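Local coordinates for NalD (Pseudomonas aeruginosa PAO1, PDB 5DAJ), which represses transcription of the MexAB-OprM multidrug efflux pump as its secondary, TetR-family repressor, with novobiocin binding inducing expression of the pump, at residues 82-87 and 144-149; 97-102 and 184-189; 164-169 and 195-200. One frame throughout, in Å; residues are numbered along the deposited sequence.

Overall arrangement
All three contacts lie in the C-terminal, all-helical part of NalD. Helix 84-101 serves contact 1 at its start and contact 2 near its end, with centres about 26 Å apart. Helix 186-201 likewise begins in contact 2 and continues into contact 3, about 18 Å away between centres. Contacts 1 and 3, about 15 Å apart between centres, touch: L85 O lies 4.1 Å from F198 CE2. Contact 3 packs against the second subunit through helices 159-179 and 186-201, as in other TetR-family dimers, and contact 2 reaches that subunit through D189. The novobiocin site cannot be placed relative to these contacts from the residues described.

Contact 1. Residues 82-87 and 144-149; sequences SDPLRS and FARDEC
L85 reaches from the first turn of helix 84-101 to C149 and F144, and its side chain carries most of the apolar contact. From CB the chain turns beside the backbone N, with CG anti to the carbonyl carbon (chi1 -84°), which places L85 CG 4.1 Å from C149 SG. One methyl then does the rest: L85 CD2 sits 4.0 Å from C149 SG and 4.1 Å from F144 CE1, wedged between the sulfur and the ring. The leucine meets that ring obliquely. P84, next to it in the chain, adds apolar packing of its CG on C149 SG at 4.4 Å; separately, P84 CG comes within 4.1 Å of R146 NH1, at a slant to the guanidinium. D83 is the N-cap: L85 N donates to D83 OD1 over 2.7 Å, entering from above the carboxylate plane, 46° out of it. The other oxygen of D83 forms a salt bridge with R152. The contact thus joins the start of helix 84-101 to the end of helix 123-145 and the short helix 147-150 that follows it, with L143 touching P84, L85 and C149, and P159 and A162 of helix 159-179 backing F144.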
ATOM      1  N   SER A  82       0.515 -31.204   9.577  1.00114.18           N
ATOM      2  CA  SER A  82       1.492 -31.480   8.538  1.00105.07           C
ATOM      3  C   SER A  82       1.641 -30.333   7.556  1.00104.04           C
ATOM      4  O   SER A  82       2.447 -29.445   7.765  1.00106.01           O
ATOM      5  CB  SER A  82       1.123 -32.747   7.782  1.00 93.35           C
ATOM      6  N   ASP A  83       0.897 -30.379   6.459  1.00101.74           N
ATOM      7  CA  ASP A  83       1.018 -29.369   5.413  1.00 92.14           C
ATOM      8  C   ASP A  83       1.283 -27.959   5.826  1.00 94.40           C
ATOM      9  O   ASP A  83       0.462 -27.344   6.468  1.00 98.64           O
ATOM     10  CB  ASP A  83      -0.171 -29.333   4.487  1.00 90.58           C
ATOM     11  CG  ASP A  83       0.155 -28.652   3.200  1.00 81.41           C
ATOM     12  OD1 ASP A  83       1.219 -28.030   3.098  1.00 83.21           O
ATOM     13  OD2 ASP A  83      -0.642 -28.746   2.268  1.00 84.23           O
ATOM     14  N   PRO A  84       2.419 -27.419   5.439  1.00 85.94           N
ATOM     15  CA  PRO A  84       2.682 -26.063   5.872  1.00 83.37           C
ATOM     16  C   PRO A  84       2.407 -25.043   4.808  1.00 81.50           C
ATOM     17  O   PRO A  84       2.574 -23.885   5.089  1.00 83.35           O
ATOM     18  CB  PRO A  84       4.160 -26.104   6.223  1.00 84.46           C
ATOM     19  CG  PRO A  84       4.737 -27.190   5.396  1.00 89.20           C
ATOM     20  CD  PRO A  84       3.636 -27.821   4.628  1.00 69.27           C
ATOM     21  N   LEU A  85       1.991 -25.451   3.627  1.00 72.21           N
ATOM     22  CA  LEU A  85       1.672 -24.481   2.615  1.00 79.95           C
ATOM     23  C   LEU A  85       0.282 -24.093   2.981  1.00 78.94           C
ATOM     24  O   LEU A  85      -0.238 -23.093   2.554  1.00 74.14           O
ATOM     25  CB  LEU A  85       1.734 -25.060   1.216  1.00 86.35           C
ATOM     26  CG  LEU A  85       3.135 -25.069   0.613  1.00 95.27           C
ATOM     27  CD1 LEU A  85       3.135 -25.227  -0.885  1.00107.82           C
ATOM     28  CD2 LEU A  85       3.911 -23.832   0.983  1.00 81.71           C
ATOM     29  N   ARG A  86      -0.303 -24.920   3.818  1.00 77.56           N
ATOM     30  CA  ARG A  86      -1.651 -24.685   4.350  1.00 79.85           C
ATOM     31  C   ARG A  86      -1.610 -23.719   5.536  1.00 72.22           C
ATOM     32  O   ARG A  86      -2.458 -22.833   5.665  1.00 74.33           O
ATOM     33  CB  ARG A  86      -2.280 -26.003   4.830  1.00 86.37           C
ATOM     34  CG  ARG A  86      -3.742 -25.902   5.298  1.00 94.88           C
ATOM     35  CD  ARG A  86      -4.667 -25.323   4.241  1.00102.23           C
ATOM     36  NE  ARG A  86      -6.049 -25.244   4.717  1.00111.00           N
ATOM     37  CZ  ARG A  86      -7.124 -25.072   3.946  1.00112.57           C
ATOM     38  NH1 ARG A  86      -7.018 -24.969   2.617  1.00112.69           N
ATOM     39  NH2 ARG A  86      -8.327 -25.013   4.510  1.00118.05           N
ATOM     40  N   SER A  87      -0.643 -23.921   6.426  1.00 73.42           N
ATOM     41  CA  SER A  87      -0.450 -23.023   7.576  1.00 75.87           C
ATOM     42  C   SER A  87      -0.233 -21.582   7.117  1.00 70.67           C
ATOM     43  O   SER A  87      -0.745 -20.633   7.732  1.00 71.20           O
ATOM     44  CB  SER A  87       0.739 -23.467   8.437  1.00 80.99           C
ATOM     45  OG  SER A  87       0.579 -24.801   8.896  1.00 87.61           O
ATOM     46  N   PHE A 144       8.812 -21.820   0.812  1.00 63.44           N
ATOM     47  CA  PHE A 144       8.676 -22.234  -0.597  1.00 60.20           C
ATOM     48  C   PHE A 144       9.919 -22.962  -1.126  1.00 56.06           C
ATOM     49  O   PHE A 144       9.816 -23.777  -2.037  1.00 59.30           O
ATOM     50  CB  PHE A 144       8.389 -21.033  -1.505  1.00 55.46           C
ATOM     51  CG  PHE A 144       7.010 -20.465  -1.355  1.00 53.12           C
ATOM     52  CD1 PHE A 144       5.887 -21.224  -1.652  1.00 53.58           C
ATOM     53  CD2 PHE A 144       6.838 -19.153  -0.943  1.00 53.44           C
ATOM     54  CE1 PHE A 144       4.619 -20.688  -1.514  1.00 54.79           C
ATOM     55  CE2 PHE A 144       5.573 -18.617  -0.801  1.00 54.98           C
ATOM     56  CZ  PHE A 144       4.460 -19.386  -1.086  1.00 54.36           C
ATOM     57  N   ALA A 145      11.079 -22.652  -0.550  1.00 55.92           N
ATOM     58  CA  ALA A 145      12.363 -23.235  -0.966  1.00 59.23           C
ATOM     59  C   ALA A 145      12.620 -24.663  -0.471  1.00 64.89           C
ATOM     60  O   ALA A 145      13.532 -25.326  -0.972  1.00 72.03           O
ATOM     61  CB  ALA A 145      13.509 -22.336  -0.526  1.00 60.79           C
ATOM     62  N   ARG A 146      11.844 -25.130   0.506  1.00 66.39           N
ATOM     63  CA  ARG A 146      11.959 -26.515   0.994  1.00 73.11           C
ATOM     64  C   ARG A 146      11.581 -27.491  -0.109  1.00 73.43           C
ATOM     65  O   ARG A 146      10.666 -27.220  -0.887  1.00 74.40           O
ATOM     66  CB  ARG A 146      11.047 -26.784   2.197  1.00 72.96           C
ATOM     67  CG  ARG A 146      11.314 -25.917   3.412  1.00 80.06           C
ATOM     68  CD  ARG A 146      10.371 -26.200   4.558  1.00 85.22           C
ATOM     69  NE  ARG A 146      10.380 -25.112   5.532  1.00 93.96           N
ATOM     70  CZ  ARG A 146       9.435 -24.899   6.453  1.00 89.82           C
ATOM     71  NH1 ARG A 146       8.380 -25.717   6.569  1.00 89.04           N
ATOM     72  NH2 ARG A 146       9.553 -23.855   7.275  1.00 86.88           N
ATOM     73  N   ASP A 147      12.273 -28.628  -0.153  1.00 76.34           N
ATOM     74  CA  ASP A 147      12.039 -29.661  -1.182  1.00 83.06           C
ATOM     75  C   ASP A 147      10.573 -30.089  -1.245  1.00 79.60           C
ATOM     76  O   ASP A 147       9.999 -30.223  -2.329  1.00 91.63           O
ATOM     77  CB  ASP A 147      12.910 -30.896  -0.914  1.00 87.81           C
ATOM     78  CG  ASP A 147      14.397 -30.606  -1.051  1.00 95.79           C
ATOM     79  OD1 ASP A 147      14.810 -30.103  -2.113  1.00106.42           O
ATOM     80  OD2 ASP A 147      15.152 -30.886  -0.094  1.00112.99           O
ATOM     81  N   GLU A 148       9.990 -30.297  -0.065  1.00 75.37           N
ATOM     82  CA  GLU A 148       8.575 -30.699   0.094  1.00 82.44           C
ATOM     83  C   GLU A 148       7.616 -29.724  -0.597  1.00 79.29           C
ATOM     84  O   GLU A 148       6.629 -30.138  -1.211  1.00 88.02           O
ATOM     85  CB  GLU A 148       8.172 -30.803   1.580  1.00 86.82           C
ATOM     86  CG  GLU A 148       9.184 -31.462   2.517  1.00 93.94           C
ATOM     87  CD  GLU A 148      10.104 -30.459   3.204  1.00 91.43           C
ATOM     88  OE1 GLU A 148      11.307 -30.428   2.860  1.00108.70           O
ATOM     89  OE2 GLU A 148       9.624 -29.692   4.064  1.00 82.88           O
ATOM     90  N   CYS A 149       7.922 -28.436  -0.477  1.00 79.58           N
ATOM     91  CA  CYS A 149       7.086 -27.347  -1.007  1.00 89.20           C
ATOM     92  C   CYS A 149       7.463 -26.963  -2.436  1.00 76.88           C
ATOM     93  O   CYS A 149       6.604 -26.904  -3.311  1.00 71.43           O
ATOM     94  CB  CYS A 149       7.209 -26.116  -0.105  1.00 94.20           C
ATOM     95  SG  CYS A 149       6.826 -26.453   1.626  1.00 88.57           S
TER

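Contact 2. Residues 97-102 and 184-189; sequences QSLLTQ and FDPDTD
Q97 and L100, one turn apart on helix 84-101, meet the start of helix 186-201 in two different ways. Q97 stretches out beyond CG and presents its amide to the backbone: NE2 donates to D187 O over 3.1 Å, with the N-H pointing almost straight at the oxygen (166°). The acceptor lies close to the amide plane, and the donor arrives in the carbonyl plane on a lone pair. The D187 carboxylate is not part of this bond; its plane is turned 56° from the amide. L100 instead lies at about a right angle across the ring of P186, with L100 CG 4.0 Å from P186 CG, while L99 CB comes within 4.2 Å of the same P186 CG. L100 also crosses D185 nearly perpendicularly, its CD1 3.4 Å from D185 OD1 and 3.9 Å from D187 CB. D185 is the N-cap: its OD2 takes T188 OG1 on the anti lone pair and T188 N from above the carboxylate plane. D189 OD2 accepts from D185 N, and its OD1 forms a salt bridge to R160 of the second subunit. One straight hydrogen bond thus sets the rotation of the Q97 amide beside an apolar patch exposed at L100, while the D185 and D189 carboxylates hold the weakly bonded first turn.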
ATOM      1  N   GLN A  97      -8.657 -11.348   7.854  1.00 48.56           N
ATOM      2  CA  GLN A  97      -9.835 -11.374   8.730  1.00 50.88           C
ATOM      3  C   GLN A  97      -9.693 -10.533  10.020  1.00 54.90           C
ATOM      4  O   GLN A  97     -10.680 -10.004  10.519  1.00 63.66           O
ATOM      5  CB  GLN A  97     -10.186 -12.810   9.087  1.00 50.26           C
ATOM      6  CG  GLN A  97     -10.758 -13.590   7.916  1.00 50.44           C
ATOM      7  CD  GLN A  97     -11.159 -15.001   8.284  1.00 54.76           C
ATOM      8  OE1 GLN A  97     -10.510 -15.647   9.099  1.00 64.56           O
ATOM      9  NE2 GLN A  97     -12.237 -15.488   7.685  1.00 55.79           N
ATOM     10  N   SER A  98      -8.472 -10.397  10.538  1.00 59.65           N
ATOM     11  CA  SER A  98      -8.191  -9.566  11.742  1.00 59.53           C
ATOM     12  C   SER A  98      -8.537  -8.075  11.587  1.00 61.92           C
ATOM     13  O   SER A  98      -8.771  -7.373  12.586  1.00 73.43           O
ATOM     14  CB  SER A  98      -6.726  -9.675  12.165  1.00 58.95           C
ATOM     15  OG  SER A  98      -5.889  -8.959  11.279  1.00 59.68           O
ATOM     16  N   LEU A  99      -8.559  -7.600  10.339  1.00 62.47           N
ATOM     17  CA  LEU A  99      -8.988  -6.224  10.014  1.00 58.79           C
ATOM     18  C   LEU A  99     -10.335  -5.841  10.620  1.00 58.76           C
ATOM     19  O   LEU A  99     -10.537  -4.696  11.008  1.00 65.68           O
ATOM     20  CB  LEU A  99      -9.075  -6.026   8.500  1.00 54.52           C
ATOM     21  CG  LEU A  99      -7.752  -5.934   7.748  1.00 54.74           C
ATOM     22  CD1 LEU A  99      -7.990  -6.075   6.251  1.00 59.85           C
ATOM     23  CD2 LEU A  99      -7.065  -4.620   8.060  1.00 56.21           C
ATOM     24  N   LEU A 100     -11.251  -6.804  10.674  1.00 62.66           N
ATOM     25  CA  LEU A 100     -12.564  -6.606  11.295  1.00 64.05           C
ATOM     26  C   LEU A 100     -12.541  -6.886  12.789  1.00 62.74           C
ATOM     27  O   LEU A 100     -13.017  -6.079  13.588  1.00 68.34           O
ATOM     28  CB  LEU A 100     -13.634  -7.500  10.640  1.00 68.11           C
ATOM     29  CG  LEU A 100     -14.372  -6.964   9.408  1.00 69.84           C
ATOM     30  CD1 LEU A 100     -15.350  -8.028   8.923  1.00 68.99           C
ATOM     31  CD2 LEU A 100     -15.110  -5.654   9.677  1.00 68.42           C
ATOM     32  N   THR A 101     -12.003  -8.041  13.154  1.00 59.98           N
ATOM     33  CA  THR A 101     -12.091  -8.530  14.541  1.00 68.93           C
ATOM     34  C   THR A 101     -11.231  -7.778  15.580  1.00 69.28           C
ATOM     35  O   THR A 101     -11.490  -7.898  16.779  1.00 81.68           O
ATOM     36  CB  THR A 101     -11.762 -10.033  14.634  1.00 74.04           C
ATOM     37  OG1 THR A 101     -10.456 -10.270  14.109  1.00 76.88           O
ATOM     38  CG2 THR A 101     -12.783 -10.858  13.859  1.00 78.71           C
ATOM     39  N   GLN A 102     -10.236  -7.015  15.131  1.00 61.43           N
ATOM     40  CA  GLN A 102      -9.323  -6.292  16.040  1.00 57.51           C
ATOM     41  C   GLN A 102      -9.257  -4.788  15.755  1.00 60.48           C
ATOM     42  O   GLN A 102      -8.457  -4.344  14.931  1.00 57.02           O
ATOM     43  CB  GLN A 102      -7.928  -6.894  15.962  1.00 60.69           C
ATOM     44  CG  GLN A 102      -7.832  -8.296  16.540  1.00 68.90           C
ATOM     45  CD  GLN A 102      -6.480  -8.947  16.279  1.00 80.70           C
ATOM     46  OE1 GLN A 102      -5.456  -8.262  16.180  1.00 94.28           O
ATOM     47  NE2 GLN A 102      -6.467 -10.272  16.155  1.00 77.19           N
ATOM     48  N   PHE A 184     -14.597  -4.686   0.041  1.00 38.39           N
ATOM     49  CA  PHE A 184     -14.921  -6.068   0.349  1.00 33.08           C
ATOM     50  C   PHE A 184     -15.113  -6.299   1.838  1.00 41.62           C
ATOM     51  O   PHE A 184     -14.852  -5.428   2.656  1.00 43.50           O
ATOM     52  CB  PHE A 184     -13.862  -7.034  -0.227  1.00 40.98           C
ATOM     53  CG  PHE A 184     -12.486  -6.867   0.348  1.00 42.77           C
ATOM     54  CD1 PHE A 184     -12.133  -7.484   1.546  1.00 45.85           C
ATOM     55  CD2 PHE A 184     -11.529  -6.133  -0.321  1.00 42.95           C
ATOM     56  CE1 PHE A 184     -10.856  -7.342   2.077  1.00 42.60           C
ATOM     57  CE2 PHE A 184     -10.254  -5.983   0.206  1.00 42.48           C
ATOM     58  CZ  PHE A 184      -9.914  -6.589   1.405  1.00 40.81           C
ATOM     59  N   ASP A 185     -15.598  -7.495   2.153  1.00 51.27           N
ATOM     60  CA  ASP A 185     -15.808  -7.940   3.522  1.00 51.33           C
ATOM     61  C   ASP A 185     -14.660  -8.865   3.943  1.00 52.86           C
ATOM     62  O   ASP A 185     -14.586 -10.008   3.479  1.00 63.57           O
ATOM     63  CB  ASP A 185     -17.141  -8.677   3.620  1.00 49.93           C
ATOM     64  CG  ASP A 185     -17.382  -9.255   4.990  1.00 53.30           C
ATOM     65  OD1 ASP A 185     -17.080  -8.572   5.997  1.00 56.33           O
ATOM     66  OD2 ASP A 185     -17.887 -10.399   5.073  1.00 53.62           O
ATOM     67  N   PRO A 186     -13.762  -8.389   4.820  1.00 50.77           N
ATOM     68  CA  PRO A 186     -12.644  -9.217   5.288  1.00 52.19           C
ATOM     69  C   PRO A 186     -13.035 -10.582   5.845  1.00 51.46           C
ATOM     70  O   PRO A 186     -12.277 -11.532   5.717  1.00 56.77           O
ATOM     71  CB  PRO A 186     -12.014  -8.364   6.392  1.00 51.93           C
ATOM     72  CG  PRO A 186     -12.321  -6.968   5.993  1.00 52.10           C
ATOM     73  CD  PRO A 186     -13.694  -7.034   5.391  1.00 52.69           C
ATOM     74  N   ASP A 187     -14.202 -10.676   6.461  1.00 52.29           N
ATOM     75  CA  ASP A 187     -14.680 -11.950   7.004  1.00 57.36           C
ATOM     76  C   ASP A 187     -14.944 -12.975   5.893  1.00 56.78           C
ATOM     77  O   ASP A 187     -14.242 -13.981   5.797  1.00 64.84           O
ATOM     78  CB  ASP A 187     -15.946 -11.730   7.853  1.00 61.90           C
ATOM     79  CG  ASP A 187     -16.428 -13.001   8.550  1.00 65.28           C
ATOM     80  OD1 ASP A 187     -15.670 -13.987   8.649  1.00 70.66           O
ATOM     81  OD2 ASP A 187     -17.580 -13.000   9.029  1.00 78.17           O
ATOM     82  N   THR A 188     -15.933 -12.690   5.051  1.00 51.40           N
ATOM     83  CA  THR A 188     -16.457 -13.661   4.076  1.00 52.45           C
ATOM     84  C   THR A 188     -15.779 -13.662   2.697  1.00 51.72           C
ATOM     85  O   THR A 188     -15.927 -14.632   1.955  1.00 53.70           O
ATOM     86  CB  THR A 188     -17.976 -13.473   3.851  1.00 54.40           C
ATOM     87  OG1 THR A 188     -18.241 -12.162   3.334  1.00 58.65           O
ATOM     88  CG2 THR A 188     -18.738 -13.679   5.148  1.00 51.79           C
ATOM     89  N   ASP A 189     -15.060 -12.594   2.353  1.00 48.58           N
ATOM     90  CA  ASP A 189     -14.351 -12.508   1.055  1.00 48.28           C
ATOM     91  C   ASP A 189     -12.876 -12.895   1.091  1.00 46.78           C
ATOM     92  O   ASP A 189     -12.301 -13.196   0.050  1.00 56.47           O
ATOM     93  CB  ASP A 189     -14.449 -11.106   0.461  1.00 47.25           C
ATOM     94  CG  ASP A 189     -15.863 -10.711   0.098  1.00 50.71           C
ATOM     95  OD1 ASP A 189     -16.656 -11.569  -0.346  1.00 49.65           O
ATOM     96  OD2 ASP A 189     -16.185  -9.520   0.262  1.00 51.30           O
TER

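Contact 3. Residues 164-169 and 195-200; sequences RALHAL and EPMFRG
M197, a selenomethionine, packs against A165, L166 and L169 where helices 159-179 and 186-201 run antiparallel, their local axes 179° apart in direction and 10.7 Å at closest approach. Among the aliphatic contacts, M197 and L169 lie alongside one another, pointing opposite ways, with L169 CD2 3.5 Å from M197 CB. Farther out, M197 bends at both chi2 and chi3, which brings the selenium and methyl against A165: M197 CE stands 4.0 Å from A165 CB and also lies beside the backbone carbonyl of that alanine. L166 CD1 adds a further contact, 4.1 Å from M197 CG.

The aromatic contact belongs to L166 as well. Its CG is anti to the backbone N (chi1 178°), carrying both methyls to the outer part of the F198 ring. L166 CD1 is 3.7 Å from F198 CE1, L166 CD2 is 4.0 Å from F198 CZ, and the approach is slanted. Y89 meets F198 edge-to-face, and W205 also lies against it.

Charged interactions stay off this interface: R199 NH2 and E195 OE2 form a salt bridge 3.3 Å long within their own helix. L169 of the second subunit packs on M197, and its A165 on L169, while its D176 bonds to H167. Every touching residue is buried and no hydrogen bond or salt bridge crosses between the two segments, so they meet by nonpolar packing, and this apolar surface continues into the dimer interface, where polar bonds join in.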
ATOM      1  N   ARG A 164       7.266 -12.844  -2.711  1.00 37.63           N
ATOM      2  CA  ARG A 164       7.061 -11.421  -3.013  1.00 37.75           C
ATOM      3  C   ARG A 164       5.694 -11.160  -3.624  1.00 37.13           C
ATOM      4  O   ARG A 164       5.051 -10.179  -3.280  1.00 38.06           O
ATOM      5  CB  ARG A 164       8.162 -10.885  -3.917  1.00 36.82           C
ATOM      6  CG  ARG A 164       9.453 -10.682  -3.150  1.00 37.58           C
ATOM      7  CD  ARG A 164      10.679 -10.764  -4.014  1.00 39.54           C
ATOM      8  NE  ARG A 164      11.875 -10.546  -3.200  1.00 41.08           N
ATOM      9  CZ  ARG A 164      12.425 -11.438  -2.376  1.00 39.77           C
ATOM     10  NH1 ARG A 164      11.896 -12.632  -2.187  1.00 41.24           N
ATOM     11  NH2 ARG A 164      13.525 -11.122  -1.720  1.00 42.95           N
ATOM     12  N   ALA A 165       5.261 -12.048  -4.512  1.00 32.38           N
ATOM     13  CA  ALA A 165       3.913 -11.982  -5.076  1.00 37.75           C
ATOM     14  C   ALA A 165       2.876 -12.085  -3.965  1.00 39.03           C
ATOM     15  O   ALA A 165       1.954 -11.265  -3.889  1.00 45.23           O
ATOM     16  CB  ALA A 165       3.692 -13.090  -6.100  1.00 39.34           C
ATOM     17  N   LEU A 166       3.068 -13.059  -3.081  1.00 37.68           N
ATOM     18  CA  LEU A 166       2.140 -13.283  -1.966  1.00 38.86           C
ATOM     19  C   LEU A 166       2.072 -12.082  -1.040  1.00 37.01           C
ATOM     20  O   LEU A 166       0.995 -11.599  -0.731  1.00 36.86           O
ATOM     21  CB  LEU A 166       2.515 -14.518  -1.144  1.00 42.33           C
ATOM     22  CG  LEU A 166       1.621 -14.796   0.079  1.00 43.92           C
ATOM     23  CD1 LEU A 166       0.150 -14.899  -0.282  1.00 44.07           C
ATOM     24  CD2 LEU A 166       2.060 -16.065   0.775  1.00 45.39           C
ATOM     25  N   HIS A 167       3.229 -11.605  -0.602  1.00 35.43           N
ATOM     26  CA  HIS A 167       3.281 -10.478   0.322  1.00 35.47           C
ATOM     27  C   HIS A 167       2.635  -9.228  -0.266  1.00 35.39           C
ATOM     28  O   HIS A 167       1.916  -8.506   0.441  1.00 38.86           O
ATOM     29  CB  HIS A 167       4.702 -10.131   0.758  1.00 35.14           C
ATOM     30  CG  HIS A 167       4.755  -8.964   1.691  1.00 37.31           C
ATOM     31  ND1 HIS A 167       5.020  -7.684   1.264  1.00 41.05           N
ATOM     32  CD2 HIS A 167       4.478  -8.871   3.012  1.00 40.09           C
ATOM     33  CE1 HIS A 167       4.945  -6.857   2.290  1.00 37.88           C
ATOM     34  NE2 HIS A 167       4.619  -7.553   3.365  1.00 43.33           N
ATOM     35  N   ALA A 168       2.926  -8.963  -1.534  1.00 33.16           N
ATOM     36  CA  ALA A 168       2.339  -7.826  -2.237  1.00 35.78           C
ATOM     37  C   ALA A 168       0.811  -7.906  -2.218  1.00 36.74           C
ATOM     38  O   ALA A 168       0.146  -6.910  -1.945  1.00 41.68           O
ATOM     39  CB  ALA A 168       2.840  -7.759  -3.667  1.00 37.23           C
ATOM     40  N   LEU A 169       0.264  -9.095  -2.459  1.00 35.05           N
ATOM     41  CA  LEU A 169      -1.190  -9.289  -2.403  1.00 36.32           C
ATOM     42  C   LEU A 169      -1.763  -8.970  -1.025  1.00 37.17           C
ATOM     43  O   LEU A 169      -2.732  -8.220  -0.916  1.00 40.12           O
ATOM     44  CB  LEU A 169      -1.593 -10.706  -2.789  1.00 37.43           C
ATOM     45  CG  LEU A 169      -3.090 -11.013  -2.654  1.00 37.89           C
ATOM     46  CD1 LEU A 169      -3.921 -10.114  -3.548  1.00 37.77           C
ATOM     47  CD2 LEU A 169      -3.358 -12.465  -2.977  1.00 39.70           C
ATOM     48  N   GLU A 195      -7.565 -17.101  -2.653  1.00 52.43           N
ATOM     49  CA  GLU A 195      -7.661 -18.335  -3.445  1.00 54.01           C
ATOM     50  C   GLU A 195      -6.817 -18.334  -4.730  1.00 53.82           C
ATOM     51  O   GLU A 195      -5.953 -19.207  -4.891  1.00 61.23           O
ATOM     52  CB  GLU A 195      -9.133 -18.674  -3.754  1.00 55.34           C
ATOM     53  CG  GLU A 195      -9.391 -19.984  -4.506  1.00 63.08           C
ATOM     54  CD  GLU A 195      -8.948 -21.237  -3.760  1.00 77.95           C
ATOM     55  OE1 GLU A 195      -8.557 -21.160  -2.566  1.00 85.92           O
ATOM     56  OE2 GLU A 195      -9.003 -22.322  -4.385  1.00 98.64           O
ATOM     57  N   PRO A 196      -7.038 -17.358  -5.634  1.00 50.89           N
ATOM     58  CA  PRO A 196      -6.332 -17.417  -6.920  1.00 50.84           C
ATOM     59  C   PRO A 196      -4.813 -17.359  -6.796  1.00 47.88           C
ATOM     60  O   PRO A 196      -4.115 -18.052  -7.526  1.00 49.09           O
ATOM     61  CB  PRO A 196      -6.856 -16.188  -7.668  1.00 51.70           C
ATOM     62  CG  PRO A 196      -7.343 -15.268  -6.608  1.00 54.37           C
ATOM     63  CD  PRO A 196      -7.886 -16.158  -5.540  1.00 50.75           C
HETATM   64  N   MSE A 197      -4.309 -16.559  -5.862  1.00 48.07           N
HETATM   65  CA  MSE A 197      -2.857 -16.460  -5.652  1.00 48.66           C
HETATM   66  C   MSE A 197      -2.303 -17.819  -5.323  1.00 50.53           C
HETATM   67  O   MSE A 197      -1.333 -18.266  -5.942  1.00 47.15           O
HETATM   68  CB  MSE A 197      -2.497 -15.457  -4.561  1.00 49.48           C
HETATM   69  CG  MSE A 197      -1.002 -15.392  -4.226  1.00 56.39           C
HETATM   70 SE   MSE A 197       0.090 -14.949  -5.817  1.00 68.94          SE
HETATM   71  CE  MSE A 197      -0.276 -13.013  -5.878  1.00 72.47           C
ATOM     72  N   PHE A 198      -2.912 -18.491  -4.352  1.00 51.43           N
ATOM     73  CA  PHE A 198      -2.446 -19.828  -3.946  1.00 56.48           C
ATOM     74  C   PHE A 198      -2.661 -20.899  -5.009  1.00 60.54           C
ATOM     75  O   PHE A 198      -1.804 -21.770  -5.188  1.00 67.97           O
ATOM     76  CB  PHE A 198      -3.076 -20.258  -2.631  1.00 54.09           C
ATOM     77  CG  PHE A 198      -2.432 -19.626  -1.443  1.00 51.97           C
ATOM     78  CD1 PHE A 198      -2.834 -18.370  -1.010  1.00 49.46           C
ATOM     79  CD2 PHE A 198      -1.389 -20.261  -0.783  1.00 49.60           C
ATOM     80  CE1 PHE A 198      -2.231 -17.773   0.082  1.00 47.68           C
ATOM     81  CE2 PHE A 198      -0.791 -19.669   0.312  1.00 47.53           C
ATOM     82  CZ  PHE A 198      -1.210 -18.425   0.745  1.00 47.22           C
ATOM     83  N   ARG A 199      -3.754 -20.790  -5.758  1.00 60.17           N
ATOM     84  CA  ARG A 199      -4.021 -21.724  -6.842  1.00 64.09           C
ATOM     85  C   ARG A 199      -2.988 -21.504  -7.952  1.00 60.12           C
ATOM     86  O   ARG A 199      -2.542 -22.455  -8.594  1.00 64.51           O
ATOM     87  CB  ARG A 199      -5.436 -21.527  -7.387  1.00 66.18           C
ATOM     88  CG  ARG A 199      -5.914 -22.649  -8.294  1.00 70.58           C
ATOM     89  CD  ARG A 199      -7.166 -22.248  -9.056  1.00 78.13           C
ATOM     90  NE  ARG A 199      -8.324 -22.120  -8.176  1.00 90.20           N
ATOM     91  CZ  ARG A 199      -9.346 -22.969  -8.159  1.00 99.78           C
ATOM     92  NH1 ARG A 199      -9.357 -24.014  -8.976  1.00 98.21           N
ATOM     93  NH2 ARG A 199     -10.359 -22.775  -7.324  1.00109.93           N
ATOM     94  N   GLY A 200      -2.612 -20.243  -8.168  1.00 57.88           N
ATOM     95  CA  GLY A 200      -1.621 -19.879  -9.187  1.00 55.95           C
ATOM     96  C   GLY A 200      -0.186 -20.253  -8.866  1.00 57.17           C
ATOM     97  O   GLY A 200       0.631 -20.452  -9.765  1.00 61.58           O
TER